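Local coordinates for protein putative xylanase (Bacteroides fragilis, PDB 2P1G) that probably hydrolyses glycosidic bonds, perhaps in xylan, although its true substrate is not established, at residues D83-R88 with Y131-N136. Numbering follows the deposited sequence.
Sequences DGYTSR and YKSLKN
Tyr85 carries its ring anti to the backbone N (chi1 176°), which sends it across to Ser133. The Ser133 backbone points CB toward that ring, so the methylene lies over one face. Its own chi1 of -65° only sets OG beside its backbone N, where Ser133 OG is 3.6 Å from Tyr85 CD1. This is a CH-pi contact between two loops of an amidase-like chain. Residues 83-88 come before helix 92-101, with a short 3-10 turn at 85-87. Residues 131-136 link helix 123-126 to helix 138-151. Ser133 CB stands 3.4 Å from the centroid of the Tyr85 ring, close to the ring normal. It sits nearest the root of the ring, 3.3 Å from Tyr85 CG.

The other neighbours lie further out along the tyrosine. Leu134 crosses it at about a right angle and brings CD2 to 3.8 Å from Tyr85 CE2. At the far end, Tyr85 OH meets Tyr131 CD1 at 3.7 Å, again with the two side chains crossing nearly square. No hydrogen bond joins the two segments, and the contact rests on packing. Met124 of helix 123-126 touches Tyr85, Tyr131 and Leu134. Thr86 packs on helix 138-151, which also receives Leu134 at Asn140. His90 meets the Tyr85 ring with its plane tilted, and His90 NE2 gives a hydrogen bond to Tyr85 O.

Each loop is also tied within itself. Tyr131 O accepts from Leu134 N and from Lys135 N, which turns the chain round Ser133. In the other loop, Arg88 N bonds to Tyr85 O. Gly84 O has two donors, both from Ser87: its backbone N and its hydroxyl. The hydroxyl reaches it in the carbonyl plane, and Ser87 OG lies 2.7 Å from Gly84 O. Ser87 OG in turn accepts a hydrogen bond from Asp83 N at 2.8 Å, with an N-H...O angle of 160°.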
loop_
_atom_site.group_PDB
_atom_site.type_symbol
_atom_site.label_atom_id
_atom_site.label_comp_id
_atom_site.label_asym_id
_atom_site.label_seq_id
_atom_site.Cartn_x
_atom_site.Cartn_y
_atom_site.Cartn_z
ATOM N N ASP A 83 5.012 7.594 -17.066
ATOM C CA ASP A 83 4.303 8.386 -18.078
ATOM C C ASP A 83 3.355 9.396 -17.409
ATOM O O ASP A 83 2.126 9.290 -17.490
ATOM C CB ASP A 83 3.558 7.471 -19.049
ATOM C CG ASP A 83 2.929 8.217 -20.220
ATOM O OD1 ASP A 83 3.335 9.365 -20.519
ATOM O OD2 ASP A 83 2.026 7.627 -20.846
ATOM N N GLY A 84 3.953 10.362 -16.725
ATOM C CA GLY A 84 3.175 11.420 -16.104
ATOM C C GLY A 84 2.604 10.967 -14.776
ATOM O O GLY A 84 2.742 9.801 -14.380
ATOM N N TYR A 85 1.956 11.902 -14.091
ATOM C CA TYR A 85 1.419 11.648 -12.760
ATOM C C TYR A 85 0.455 10.468 -12.723
ATOM O O TYR A 85 0.438 9.714 -11.752
ATOM C CB TYR A 85 0.690 12.904 -12.306
ATOM C CG TYR A 85 -0.027 12.793 -10.982
ATOM C CD1 TYR A 85 0.686 12.816 -9.782
ATOM C CD2 TYR A 85 -1.424 12.696 -10.927
ATOM C CE1 TYR A 85 0.012 12.764 -8.531
ATOM C CE2 TYR A 85 -2.100 12.637 -9.703
ATOM C CZ TYR A 85 -1.370 12.658 -8.513
ATOM O OH TYR A 85 -2.025 12.598 -7.304
ATOM N N THR A 86 -0.373 10.320 -13.758
ATOM C CA THR A 86 -1.412 9.287 -13.691
ATOM C C THR A 86 -0.881 7.882 -13.957
ATOM O O THR A 86 -1.628 6.931 -13.790
ATOM C CB THR A 86 -2.622 9.564 -14.601
ATOM O OG1 THR A 86 -2.206 9.564 -15.967
ATOM C CG2 THR A 86 -3.244 10.898 -14.267
ATOM N N SER A 87 0.380 7.757 -14.380
ATOM C CA SER A 87 1.000 6.429 -14.514
ATOM C C SER A 87 1.424 5.853 -13.166
ATOM O O SER A 87 1.737 4.661 -13.051
ATOM C CB SER A 87 2.201 6.483 -15.461
ATOM O OG SER A 87 3.264 7.230 -14.872
ATOM N N ARG A 88 1.487 6.704 -12.149
ATOM C CA ARG A 88 1.845 6.238 -10.815
ATOM C C ARG A 88 0.609 5.593 -10.202
ATOM O O ARG A 88 -0.512 6.054 -10.412
ATOM C CB ARG A 88 2.293 7.414 -9.956
ATOM C CG ARG A 88 3.436 7.124 -9.003
ATOM C CD ARG A 88 4.138 8.470 -8.684
ATOM N NE ARG A 88 3.469 8.973 -7.531
ATOM C CZ ARG A 88 3.208 10.221 -7.202
ATOM N NH1 ARG A 88 3.555 11.296 -7.938
ATOM N NH2 ARG A 88 2.569 10.353 -6.073
ATOM N N TYR A 131 -5.146 17.634 -4.945
ATOM C CA TYR A 131 -3.922 17.054 -5.495
ATOM C C TYR A 131 -3.214 18.026 -6.413
ATOM O O TYR A 131 -3.823 18.545 -7.334
ATOM C CB TYR A 131 -4.293 15.795 -6.288
ATOM C CG TYR A 131 -4.976 14.772 -5.423
ATOM C CD1 TYR A 131 -4.228 13.867 -4.675
ATOM C CD2 TYR A 131 -6.372 14.723 -5.330
ATOM C CE1 TYR A 131 -4.852 12.910 -3.849
ATOM C CE2 TYR A 131 -6.996 13.791 -4.524
ATOM C CZ TYR A 131 -6.228 12.888 -3.780
ATOM O OH TYR A 131 -6.850 11.969 -2.969
ATOM N N LYS A 132 -1.928 18.233 -6.162
ATOM C CA LYS A 132 -1.106 19.157 -6.938
ATOM C C LYS A 132 -1.254 18.854 -8.437
ATOM O O LYS A 132 -1.387 19.775 -9.246
ATOM C CB LYS A 132 0.357 19.036 -6.501
ATOM C CG LYS A 132 1.350 19.907 -7.288
ATOM C CD LYS A 132 2.784 19.770 -6.731
ATOM C CE LYS A 132 3.771 20.467 -7.651
ATOM N NZ LYS A 132 5.200 20.134 -7.357
ATOM N N SER A 133 -1.232 17.567 -8.802
ATOM C CA SER A 133 -1.263 17.196 -10.230
ATOM C C SER A 133 -2.658 16.971 -10.836
ATOM O O SER A 133 -2.791 16.631 -12.005
ATOM C CB SER A 133 -0.348 16.002 -10.483
ATOM O OG SER A 133 0.987 16.364 -10.228
ATOM N N LEU A 134 -3.698 17.181 -10.034
ATOM C CA LEU A 134 -5.041 17.187 -10.543
ATOM C C LEU A 134 -5.689 18.569 -10.545
ATOM O O LEU A 134 -6.502 18.835 -11.404
ATOM C CB LEU A 134 -5.945 16.214 -9.781
ATOM C CG LEU A 134 -5.504 14.746 -9.745
ATOM C CD1 LEU A 134 -6.556 13.923 -9.089
ATOM C CD2 LEU A 134 -5.247 14.193 -11.146
ATOM N N LYS A 135 -5.361 19.422 -9.568
ATOM C CA LYS A 135 -6.163 20.637 -9.353
ATOM C C LYS A 135 -6.169 21.615 -10.520
ATOM O O LYS A 135 -7.086 22.444 -10.620
ATOM C CB LYS A 135 -5.808 21.341 -8.031
ATOM C CG LYS A 135 -4.374 21.859 -7.942
ATOM C CD LYS A 135 -4.051 22.234 -6.471
ATOM C CE LYS A 135 -3.870 23.731 -6.283
ATOM N NZ LYS A 135 -3.725 24.127 -4.821
ATOM N N ASN A 136 -5.164 21.514 -11.392
ATOM C CA ASN A 136 -5.050 22.361 -12.593
ATOM C C ASN A 136 -4.925 21.531 -13.883
ATOM O O ASN A 136 -4.458 22.032 -14.926
ATOM C CB ASN A 136 -3.830 23.276 -12.457
ATOM C CG ASN A 136 -3.968 24.296 -11.324
ATOM O OD1 ASN A 136 -3.049 24.457 -10.520
ATOM N ND2 ASN A 136 -5.108 24.997 -11.268
#